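Local coordinates for glucose import ATP-binding protein GlcV (Sulfolobus solfataricus, PDB 1OXV) that hydrolyses ATP to power glucose uptake, serving as the energy-coupling subunit of the GlcSTUV ABC transporter, at residues 46-51 / 193-198; 87-92 / 164-169; 128-133 / 146-151. All coordinates share one frame; numbering follows the deposited sequence. Where two conformers were deposited one is given.

From the N terminus, the chain first reaches 46-51, on the helix that follows the P-loop. Much later, strand 193-198 packs on this helix, and interaction 1 closes the longest of the three loops. Interaction 2 lies within that loop and joins 87-92, just after strand 84-87, to the end of strand 161-165. Interaction 3 is innermost and closes a short loop between 128-133 and helix 143-155. The three contacts therefore nest and none cross. Interactions 1 and 2 share the mixed sheet and the bound nucleotide analogue; V197 N lies 2.9 Å from L164 O. Interaction 3 belongs to the helical part, and A150 meets W91 of interaction 2.

Interaction 1 of 3, residues 46-51 / 193-198; sequences TFMRII and TLLVVS. With ANP (phosphoaminophosphonic acid-adenylate ester), chain T.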
loop_
_atom_site.group_PDB
_atom_site.type_symbol
_atom_site.label_atom_id
_atom_site.label_comp_id
_atom_site.label_asym_id
_atom_site.label_seq_id
_atom_site.Cartn_x
_atom_site.Cartn_y
_atom_site.Cartn_z
ATOM N N THR A 46 -0.126 11.854 8.013
ATOM C CA THR A 46 -0.797 13.131 8.074
ATOM C C THR A 46 -2.233 12.960 7.557
ATOM O O THR A 46 -3.198 13.443 8.153
ATOM C CB THR A 46 -0.032 14.164 7.255
ATOM O OG1 THR A 46 1.282 14.348 7.820
ATOM C CG2 THR A 46 -0.714 15.519 7.356
ATOM N N PHE A 47 -2.360 12.264 6.449
ATOM C CA PHE A 47 -3.660 11.993 5.874
ATOM C C PHE A 47 -4.558 11.259 6.858
ATOM O O PHE A 47 -5.704 11.662 7.095
ATOM C CB PHE A 47 -3.491 11.206 4.592
ATOM C CG PHE A 47 -4.765 10.870 3.927
ATOM C CD1 PHE A 47 -5.455 11.814 3.195
ATOM C CD2 PHE A 47 -5.282 9.614 4.029
ATOM C CE1 PHE A 47 -6.636 11.491 2.586
ATOM C CE2 PHE A 47 -6.454 9.295 3.415
ATOM C CZ PHE A 47 -7.127 10.230 2.694
ATOM N N MET A 48 -4.040 10.183 7.438
ATOM C CA MET A 48 -4.763 9.352 8.396
ATOM C C MET A 48 -5.253 10.165 9.598
ATOM O O MET A 48 -6.348 9.969 10.110
ATOM C CB MET A 48 -3.824 8.241 8.867
ATOM C CG MET A 48 -3.601 7.170 7.797
ATOM S SD MET A 48 -5.147 6.485 7.185
ATOM C CE MET A 48 -5.118 4.943 8.110
ATOM N N ARG A 49 -4.385 11.040 10.104
ATOM C CA ARG A 49 -4.708 11.857 11.257
ATOM C C ARG A 49 -5.816 12.864 10.944
ATOM O O ARG A 49 -6.633 13.200 11.814
ATOM C CB ARG A 49 -3.454 12.574 11.793
ATOM C CG ARG A 49 -2.479 11.672 12.527
ATOM C CD ARG A 49 -1.163 12.351 12.959
ATOM N NE ARG A 49 -1.351 13.505 13.833
ATOM C CZ ARG A 49 -1.575 13.415 15.140
ATOM N NH1 ARG A 49 -1.632 12.232 15.726
ATOM N NH2 ARG A 49 -1.736 14.503 15.865
ATOM N N ILE A 50 -5.842 13.353 9.711
ATOM C CA ILE A 50 -6.898 14.269 9.305
ATOM C C ILE A 50 -8.218 13.493 9.217
ATOM O O ILE A 50 -9.277 13.970 9.656
ATOM C CB ILE A 50 -6.532 14.984 8.001
ATOM C CG1 ILE A 50 -5.520 16.098 8.290
ATOM C CG2 ILE A 50 -7.766 15.551 7.325
ATOM C CD1 ILE A 50 -4.874 16.671 7.070
ATOM N N ILE A 51 -8.169 12.279 8.694
ATOM C CA ILE A 51 -9.390 11.485 8.637
ATOM C C ILE A 51 -9.872 11.185 10.061
ATOM O O ILE A 51 -11.061 11.230 10.329
ATOM C CB ILE A 51 -9.188 10.178 7.893
ATOM C CG1 ILE A 51 -8.727 10.427 6.456
ATOM C CG2 ILE A 51 -10.482 9.363 7.912
ATOM C CD1 ILE A 51 -9.594 11.338 5.697
ATOM N N THR A 193 -15.959 0.730 6.917
ATOM C CA THR A 193 -15.101 1.300 5.915
ATOM C C THR A 193 -13.708 1.108 6.464
ATOM O O THR A 193 -13.489 1.305 7.653
ATOM C CB THR A 193 -15.438 2.769 5.778
ATOM O OG1 THR A 193 -16.763 2.873 5.252
ATOM C CG2 THR A 193 -14.541 3.464 4.763
ATOM N N LEU A 194 -12.762 0.739 5.611
ATOM C CA LEU A 194 -11.402 0.442 6.064
ATOM C C LEU A 194 -10.348 1.218 5.271
ATOM O O LEU A 194 -10.306 1.187 4.039
ATOM C CB LEU A 194 -11.144 -1.072 5.987
ATOM C CG LEU A 194 -9.720 -1.567 6.239
ATOM C CD1 LEU A 194 -9.318 -1.453 7.697
ATOM C CD2 LEU A 194 -9.541 -3.013 5.761
ATOM N N LEU A 195 -9.510 1.944 5.989
ATOM C CA LEU A 195 -8.417 2.654 5.366
ATOM C C LEU A 195 -7.115 2.078 5.925
ATOM O O LEU A 195 -6.896 2.075 7.135
ATOM C CB LEU A 195 -8.522 4.135 5.680
ATOM C CG LEU A 195 -8.066 5.118 4.610
ATOM C CD1 LEU A 195 -8.447 6.559 5.018
ATOM C CD2 LEU A 195 -6.591 4.990 4.323
ATOM N N VAL A 196 -6.267 1.547 5.048
ATOM C CA VAL A 196 -4.968 1.119 5.544
ATOM C C VAL A 196 -3.835 1.776 4.759
ATOM O O VAL A 196 -3.896 1.939 3.547
ATOM C CB VAL A 196 -4.882 -0.401 5.408
ATOM C CG1 VAL A 196 -5.676 -0.861 4.188
ATOM C CG2 VAL A 196 -3.435 -0.828 5.253
ATOM N N VAL A 197 -2.833 2.187 5.521
ATOM C CA VAL A 197 -1.690 2.864 4.959
ATOM C C VAL A 197 -0.466 2.001 5.090
ATOM O O VAL A 197 -0.323 1.232 6.044
ATOM C CB VAL A 197 -1.415 4.229 5.637
ATOM C CG1 VAL A 197 -2.322 5.270 5.072
ATOM C CG2 VAL A 197 -1.590 4.133 7.135
ATOM N N SER A 198 0.412 2.115 4.105
ATOM C CA SER A 198 1.650 1.373 4.126
ATOM C C SER A 198 2.617 1.829 3.053
ATOM O O SER A 198 2.225 2.408 2.043
ATOM C CB SER A 198 1.379 -0.112 3.899
ATOM O OG SER A 198 2.609 -0.792 3.749
HETATM P PG ANP T . 6.354 7.217 6.963
HETATM O O1G ANP T . 6.031 6.319 5.812
HETATM O O2G ANP T . 7.804 7.174 7.352
HETATM O O3G ANP T . 5.546 6.807 8.129
HETATM P PB ANP T . 4.517 9.392 6.222
HETATM O O1B ANP T . 4.125 9.051 4.841
HETATM O O2B ANP T . 3.550 8.843 7.207
HETATM N N3B ANP T . 6.046 8.794 6.523
HETATM P PA ANP T . 4.136 11.918 7.368
HETATM O O1A ANP T . 2.708 12.199 7.053
HETATM O O2A ANP T . 4.280 11.502 8.771
HETATM O O3A ANP T . 4.694 10.938 6.306
HETATM O "O5'" ANP T . 4.867 13.244 7.235
HETATM C "C5'" ANP T . 4.700 13.951 6.031
HETATM C "C4'" ANP T . 5.616 15.179 5.961
HETATM O "O4'" ANP T . 5.181 16.127 6.915
HETATM C "C3'" ANP T . 7.065 14.935 6.347
HETATM O "O3'" ANP T . 7.893 15.883 5.679
HETATM C "C2'" ANP T . 7.101 15.191 7.837
HETATM O "O2'" ANP T . 8.367 15.606 8.321
HETATM C "C1'" ANP T . 6.111 16.327 7.972
HETATM N N9 ANP T . 5.405 16.349 9.250
HETATM C C8 ANP T . 4.472 15.471 9.680
HETATM N N7 ANP T . 4.012 15.841 10.906
HETATM C C5 ANP T . 4.651 16.974 11.245
HETATM C C6 ANP T . 4.655 17.902 12.393
HETATM N N6 ANP T . 3.821 17.682 13.489
HETATM N N1 ANP T . 5.473 18.961 12.339
HETATM C C2 ANP T . 6.279 19.206 11.299
HETATM N N3 ANP T . 6.338 18.393 10.228
HETATM C C4 ANP T . 5.562 17.309 10.151
#
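M48 and L195 pack the P-loop helix against a strand of the central sheet in this ABC-type ATPase. Both side chains have two conformers. In the conformers described the sulfur does much of the touching: M48 SD lies 3.5 Å from L195 CD2, and the two side chains run past each other in opposite directions. Further back, M48 CG sits against both methyls of V197, 3.6 Å from V197 CG1. These two side chains meet tip to tip. The M48 chain bends at chi2 (-54°) and again at chi3, which brings CE against L195 O. L195 CD1 also serves F47 and I51. It approaches the F47 ring obliquely, 3.7 Å from F47 CE2. I51 CG1 lies over one face of that ring, toward the rim.

No hydrogen bond crosses the contact, so apolar packing joins helix and strand. The strand runs nearly antiparallel to the helix, at 157°. Beyond this layer, L163 of strand 161-165 touches both M48 and L195. At the helix start, T46 grips the alpha phosphate of the ATP analogue twice. T46 N gives a bond of 3.0 Å to ANP O1A, and T46 OG1 donates to the same O1A at 2.7 Å.

Interaction 2 of 3, residues 87-92 / 164-169; sequences VFQTWA and LDEPFS. With ANP (phosphoaminophosphonic acid-adenylate ester), chain T.
The Q-loop and the end of the Walker B strand meet here, beside the terminal phosphate of the bound ATP analogue. Strand 84-87 pairs in parallel with strand 161-165, through a bridge between V87 and L164. D165 N donates to V87 O at 3.0 Å, in a nearly straight bond (168°). The side chains of V87 and L164 lie alongside each other and point the same way. V87 CB is 3.7 Å from L164 CD2.

F88 and D165 meet next. The F88 ring brings CD1 to within 3.6 Å of D165 CB, an oblique approach. D165 OD2 lies in the ring plane at its edge, and the carboxylate is turned 71° from the ring. With CG anti to the backbone N (chi1 -167°), D165 sends its carboxylate toward the P-loop. There OD2 is hydrogen-bonded to T45 OG1. This second-shell link ties the Walker B aspartate to the Walker A motif.

Beyond the strand end, Q89 runs beside E166. The two side chains lie alongside each other and point the same way, at the edge of the nucleotide site. Q89 CA makes a CA-H...O contact with D165 O at 3.1 Å. The Q89 side chain runs toward the gamma phosphate, and E166 OE2 lies 3.3 Å from ANP O3G. Q89 and E166 are both inferred to bind ATP, and a magnesium ion lies about 4 Å from the Q89 side chain.

Behind the site, L164 touches V183 of helix 174-190, while V87 touches A154 of helix 143-155. A Q-loop glutamine set beside the glutamate that follows the Walker B aspartate, both near the gamma phosphate, is typical of ABC transporter nucleotide-binding domains.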
loop_
_atom_site.group_PDB
_atom_site.type_symbol
_atom_site.label_atom_id
_atom_site.label_comp_id
_atom_site.label_asym_id
_atom_site.label_seq_id
_atom_site.Cartn_x
_atom_site.Cartn_y
_atom_site.Cartn_z
ATOM N N VAL A 87 -5.735 1.981 14.788
ATOM C CA VAL A 87 -4.550 1.242 15.218
ATOM C C VAL A 87 -3.412 1.984 14.539
ATOM O O VAL A 87 -3.206 1.849 13.328
ATOM C CB VAL A 87 -4.549 -0.224 14.786
ATOM C CG1 VAL A 87 -3.237 -0.889 15.184
ATOM C CG2 VAL A 87 -5.713 -0.978 15.409
ATOM N N PHE A 88 -2.689 2.804 15.299
ATOM C CA PHE A 88 -1.657 3.645 14.692
ATOM C C PHE A 88 -0.268 3.026 14.582
ATOM O O PHE A 88 0.038 2.032 15.230
ATOM C CB PHE A 88 -1.611 5.022 15.348
ATOM C CG PHE A 88 -2.497 6.029 14.668
ATOM C CD1 PHE A 88 -2.269 6.380 13.345
ATOM C CD2 PHE A 88 -3.563 6.607 15.334
ATOM C CE1 PHE A 88 -3.081 7.295 12.703
ATOM C CE2 PHE A 88 -4.381 7.523 14.692
ATOM C CZ PHE A 88 -4.140 7.861 13.374
ATOM N N GLN A 89 0.567 3.635 13.742
ATOM C CA GLN A 89 1.879 3.087 13.447
ATOM C C GLN A 89 2.624 2.715 14.726
ATOM O O GLN A 89 3.304 1.693 14.772
ATOM C CB GLN A 89 2.703 4.066 12.606
ATOM C CG GLN A 89 3.235 3.453 11.313
ATOM C CD GLN A 89 4.716 3.705 11.101
ATOM O OE1 GLN A 89 5.112 4.384 10.153
ATOM N NE2 GLN A 89 5.539 3.142 11.978
ATOM N N THR A 90 2.498 3.538 15.764
ATOM C CA THR A 90 3.189 3.267 17.021
ATOM C C THR A 90 2.194 2.941 18.112
ATOM O O THR A 90 2.284 3.456 19.226
ATOM C CB THR A 90 4.065 4.462 17.453
ATOM O OG1 THR A 90 3.301 5.673 17.404
ATOM C CG2 THR A 90 5.207 4.693 16.472
ATOM N N TRP A 91 1.237 2.085 17.780
ATOM C CA TRP A 91 0.251 1.664 18.748
ATOM C C TRP A 91 0.970 0.953 19.871
ATOM O O TRP A 91 2.006 0.329 19.666
ATOM C CB TRP A 91 -0.773 0.719 18.116
ATOM C CG TRP A 91 -0.189 -0.593 17.651
ATOM C CD1 TRP A 91 0.421 -0.843 16.454
ATOM C CD2 TRP A 91 -0.167 -1.830 18.373
ATOM N NE1 TRP A 91 0.821 -2.155 16.388
ATOM C CE2 TRP A 91 0.471 -2.785 17.554
ATOM C CE3 TRP A 91 -0.621 -2.230 19.633
ATOM C CZ2 TRP A 91 0.661 -4.108 17.950
ATOM C CZ3 TRP A 91 -0.438 -3.550 20.022
ATOM C CH2 TRP A 91 0.201 -4.470 19.185
ATOM N N ALA A 92 0.416 1.050 21.066
ATOM C CA ALA A 92 0.973 0.343 22.194
ATOM C C ALA A 92 -0.161 -0.068 23.105
ATOM O O ALA A 92 -1.109 0.696 23.314
ATOM C CB ALA A 92 1.965 1.218 22.941
ATOM N N LEU A 164 -5.996 1.926 9.844
ATOM C CA LEU A 164 -4.796 1.180 10.160
ATOM C C LEU A 164 -3.571 1.840 9.535
ATOM O O LEU A 164 -3.398 1.846 8.314
ATOM C CB LEU A 164 -4.905 -0.272 9.684
ATOM C CG LEU A 164 -6.151 -1.037 10.126
ATOM C CD1 LEU A 164 -6.074 -2.478 9.679
ATOM C CD2 LEU A 164 -6.310 -0.979 11.617
ATOM N N ASP A 165 -2.703 2.370 10.376
ATOM C CA ASP A 165 -1.486 3.010 9.885
ATOM C C ASP A 165 -0.297 2.066 10.055
ATOM O O ASP A 165 0.233 1.889 11.151
ATOM C CB ASP A 165 -1.240 4.351 10.596
ATOM C CG ASP A 165 -0.179 5.204 9.901
ATOM O OD1 ASP A 165 0.423 4.731 8.907
ATOM O OD2 ASP A 165 0.105 6.370 10.271
ATOM N N GLU A 166 0.105 1.456 8.948
ATOM C CA GLU A 166 1.226 0.528 8.921
ATOM C C GLU A 166 1.136 -0.480 10.054
ATOM O O GLU A 166 2.010 -0.527 10.914
ATOM C CB GLU A 166 2.548 1.284 9.004
ATOM C CG GLU A 166 2.703 2.364 7.949
ATOM C CD GLU A 166 4.149 2.586 7.545
ATOM O OE1 GLU A 166 4.893 1.588 7.465
ATOM O OE2 GLU A 166 4.543 3.754 7.303
ATOM N N PRO A 167 0.118 -1.331 9.980
ATOM C CA PRO A 167 -0.199 -2.316 11.014
ATOM C C PRO A 167 0.698 -3.540 11.021
ATOM O O PRO A 167 0.972 -4.074 12.088
ATOM C CB PRO A 167 -1.609 -2.798 10.632
ATOM C CG PRO A 167 -1.981 -2.114 9.358
ATOM C CD PRO A 167 -0.774 -1.443 8.819
ATOM N N PHE A 168 1.118 -3.990 9.842
ATOM C CA PHE A 168 1.867 -5.243 9.726
ATOM C C PHE A 168 3.379 -5.035 9.653
ATOM O O PHE A 168 4.112 -5.904 9.169
ATOM C CB PHE A 168 1.379 -6.008 8.489
ATOM C CG PHE A 168 -0.114 -5.949 8.295
ATOM C CD1 PHE A 168 -0.663 -5.358 7.170
ATOM C CD2 PHE A 168 -0.963 -6.468 9.251
ATOM C CE1 PHE A 168 -2.029 -5.298 7.012
ATOM C CE2 PHE A 168 -2.324 -6.412 9.092
ATOM C CZ PHE A 168 -2.860 -5.833 7.978
ATOM N N SER A 169 3.843 -3.892 10.148
ATOM C CA SER A 169 5.259 -3.568 10.131
ATOM C C SER A 169 6.031 -4.255 11.242
ATOM O O SER A 169 7.198 -4.607 11.076
HETATM P PG ANP T . 6.354 7.217 6.963
HETATM O O1G ANP T . 6.031 6.319 5.812
HETATM O O2G ANP T . 7.804 7.174 7.352
HETATM O O3G ANP T . 5.546 6.807 8.129
HETATM P PB ANP T . 4.517 9.392 6.222
HETATM O O1B ANP T . 4.125 9.051 4.841
HETATM O O2B ANP T . 3.550 8.843 7.207
HETATM N N3B ANP T . 6.046 8.794 6.523
HETATM P PA ANP T . 4.136 11.918 7.368
HETATM O O1A ANP T . 2.708 12.199 7.053
HETATM O O2A ANP T . 4.280 11.502 8.771
HETATM O O3A ANP T . 4.694 10.938 6.306
HETATM O "O5'" ANP T . 4.867 13.244 7.235
HETATM C "C5'" ANP T . 4.700 13.951 6.031
HETATM C "C4'" ANP T . 5.616 15.179 5.961
HETATM O "O4'" ANP T . 5.181 16.127 6.915
HETATM C "C3'" ANP T . 7.065 14.935 6.347
HETATM O "O3'" ANP T . 7.893 15.883 5.679
HETATM C "C2'" ANP T . 7.101 15.191 7.837
HETATM O "O2'" ANP T . 8.367 15.606 8.321
HETATM C "C1'" ANP T . 6.111 16.327 7.972
HETATM N N9 ANP T . 5.405 16.349 9.250
HETATM C C8 ANP T . 4.472 15.471 9.680
HETATM N N7 ANP T . 4.012 15.841 10.906
HETATM C C5 ANP T . 4.651 16.974 11.245
HETATM C C6 ANP T . 4.655 17.902 12.393
HETATM N N6 ANP T . 3.821 17.682 13.489
HETATM N N1 ANP T . 5.473 18.961 12.339
HETATM C C2 ANP T . 6.279 19.206 11.299
HETATM N N3 ANP T . 6.338 18.393 10.228
HETATM C C4 ANP T . 5.562 17.309 10.151
#

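Interaction 3 of 3, residues 128-133 / 146-151; sequences LDIHHV and QQRVAL
R148 reaches from helix 143-155 to the Schellman motif that ends helix 114-127, in the helical part of the ABC ATPase domain. R148 CB rests 3.7 Å from I130 CG2. CG lies near L128 O. R148 CD comes within 3.1 Å of L128 O and also touches I130 CG2. The chain is extended from CG to NE (chi3 -171°), which carries the guanidinium past the carbonyl. At the tip, R148 NH1 donates to L128 O at 2.8 Å, with an angle of 155° at the hydrogen. The oxygen lies near the guanidinium plane, but NH1 stands well above the carbonyl plane, 62° out of it. Replacing R148 by an alanine would probably leave L128 O without this donor and cost I130 CG2 its contact with CD. D129 CB is also close to NH1. D129 has positive phi and is the C-prime residue of the Schellman motif.

Apolar contacts flank the arginine. L182 of helix 174-190 touches R148 and L151. L128 CD1 lies 3.9 Å from L151 CD1 in the L151 conformer described, and these two side chains cross at about a right angle. I130 and V149 both touch I103, so the loop after helix 114-127, helix 143-155 and helix 99-104 meet here. They cross at a similar right angle, with I130 CD1 3.5 Å from V149 CG2.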
loop_
_atom_site.group_PDB
_atom_site.type_symbol
_atom_site.label_atom_id
_atom_site.label_comp_id
_atom_site.label_asym_id
_atom_site.label_seq_id
_atom_site.Cartn_x
_atom_site.Cartn_y
_atom_site.Cartn_z
ATOM N N LEU A 128 -12.951 -11.188 18.007
ATOM C CA LEU A 128 -11.509 -11.299 17.785
ATOM C C LEU A 128 -10.871 -12.591 18.370
ATOM O O LEU A 128 -9.652 -12.754 18.339
ATOM C CB LEU A 128 -10.807 -10.056 18.344
ATOM C CG LEU A 128 -10.806 -8.776 17.492
ATOM C CD1 LEU A 128 -10.119 -9.024 16.160
ATOM C CD2 LEU A 128 -12.208 -8.232 17.244
ATOM N N ASP A 129 -11.697 -13.506 18.874
ATOM C CA ASP A 129 -11.225 -14.783 19.437
ATOM C C ASP A 129 -10.136 -14.614 20.511
ATOM O O ASP A 129 -9.149 -15.334 20.496
ATOM C CB ASP A 129 -10.714 -15.696 18.318
ATOM C CG ASP A 129 -10.642 -17.171 18.719
ATOM O OD1 ASP A 129 -11.297 -17.607 19.695
ATOM O OD2 ASP A 129 -9.936 -17.982 18.089
ATOM N N ILE A 130 -10.322 -13.665 21.437
ATOM C CA ILE A 130 -9.401 -13.496 22.574
ATOM C C ILE A 130 -10.193 -13.400 23.855
ATOM O O ILE A 130 -9.711 -12.883 24.861
ATOM C CB ILE A 130 -8.521 -12.256 22.457
ATOM C CG1 ILE A 130 -9.370 -11.057 22.019
ATOM C CG2 ILE A 130 -7.367 -12.529 21.520
ATOM C CD1 ILE A 130 -8.714 -9.737 22.206
ATOM N N HIS A 131 -11.424 -13.895 23.818
ATOM C CA HIS A 131 -12.269 -13.860 24.996
ATOM C C HIS A 131 -11.622 -14.699 26.107
ATOM O O HIS A 131 -11.744 -14.387 27.289
ATOM C CB HIS A 131 -13.650 -14.405 24.637
ATOM C CG HIS A 131 -14.625 -14.399 25.766
ATOM N ND1 HIS A 131 -14.843 -15.499 26.568
ATOM C CD2 HIS A 131 -15.465 -13.433 26.214
ATOM C CE1 HIS A 131 -15.769 -15.209 27.466
ATOM N NE2 HIS A 131 -16.162 -13.961 27.273
ATOM N N HIS A 132 -10.907 -15.743 25.714
ATOM C CA HIS A 132 -10.292 -16.649 26.683
ATOM C C HIS A 132 -9.003 -16.129 27.325
ATOM O O HIS A 132 -8.480 -16.745 28.247
ATOM C CB HIS A 132 -10.044 -18.018 26.055
ATOM C CG HIS A 132 -9.109 -17.993 24.887
ATOM N ND1 HIS A 132 -9.351 -17.243 23.761
ATOM C CD2 HIS A 132 -7.941 -18.639 24.664
ATOM C CE1 HIS A 132 -8.370 -17.426 22.893
ATOM N NE2 HIS A 132 -7.502 -18.268 23.417
ATOM N N VAL A 133 -8.492 -14.998 26.866
ATOM C CA VAL A 133 -7.282 -14.447 27.468
ATOM C C VAL A 133 -7.496 -13.026 27.977
ATOM O O VAL A 133 -6.550 -12.250 28.097
ATOM C CB VAL A 133 -6.113 -14.455 26.464
ATOM C CG1 VAL A 133 -5.662 -15.889 26.181
ATOM C CG2 VAL A 133 -6.508 -13.741 25.169
ATOM N N GLN A 146 -1.719 -10.058 20.709
ATOM C CA GLN A 146 -1.567 -8.646 20.989
ATOM C C GLN A 146 -2.263 -7.834 19.903
ATOM O O GLN A 146 -3.008 -6.901 20.197
ATOM C CB GLN A 146 -0.090 -8.288 21.118
ATOM C CG GLN A 146 0.566 -8.949 22.339
ATOM C CD GLN A 146 2.062 -8.749 22.396
ATOM O OE1 GLN A 146 2.679 -8.957 23.440
ATOM N NE2 GLN A 146 2.656 -8.359 21.273
ATOM N N GLN A 147 -2.050 -8.212 18.650
ATOM C CA GLN A 147 -2.681 -7.511 17.541
ATOM C C GLN A 147 -4.198 -7.601 17.672
ATOM O O GLN A 147 -4.927 -6.651 17.380
ATOM C CB GLN A 147 -2.214 -8.099 16.229
ATOM N N ARG A 148 -4.684 -8.749 18.120
ATOM C CA ARG A 148 -6.117 -8.925 18.291
ATOM C C ARG A 148 -6.673 -8.013 19.378
ATOM O O ARG A 148 -7.739 -7.435 19.214
ATOM C CB ARG A 148 -6.459 -10.376 18.590
ATOM C CG ARG A 148 -6.427 -11.272 17.364
ATOM C CD ARG A 148 -6.575 -12.748 17.684
ATOM N NE ARG A 148 -6.336 -13.572 16.513
ATOM C CZ ARG A 148 -7.289 -14.025 15.731
ATOM N NH1 ARG A 148 -8.550 -13.731 15.995
ATOM N NH2 ARG A 148 -6.982 -14.757 14.675
ATOM N N VAL A 149 -5.963 -7.901 20.496
ATOM C CA VAL A 149 -6.379 -7.000 21.553
ATOM C C VAL A 149 -6.389 -5.561 21.069
ATOM O O VAL A 149 -7.309 -4.811 21.380
ATOM C CB VAL A 149 -5.475 -7.108 22.791
ATOM C CG1 VAL A 149 -5.825 -6.025 23.769
ATOM C CG2 VAL A 149 -5.632 -8.459 23.416
ATOM N N ALA A 150 -5.380 -5.161 20.299
ATOM C CA ALA A 150 -5.356 -3.800 19.768
ATOM C C ALA A 150 -6.563 -3.549 18.860
ATOM O O ALA A 150 -7.148 -2.464 18.887
ATOM C CB ALA A 150 -4.064 -3.528 19.012
ATOM N N LEU A 151 -6.936 -4.552 18.066
ATOM C CA LEU A 151 -8.065 -4.413 17.145
ATOM C C LEU A 151 -9.364 -4.306 17.935
ATOM O O LEU A 151 -10.219 -3.457 17.647
ATOM C CB LEU A 151 -8.125 -5.617 16.200
ATOM C CG LEU A 151 -7.782 -5.387 14.734
ATOM C CD1 LEU A 151 -7.830 -6.719 13.999
ATOM C CD2 LEU A 151 -8.690 -4.336 14.061
#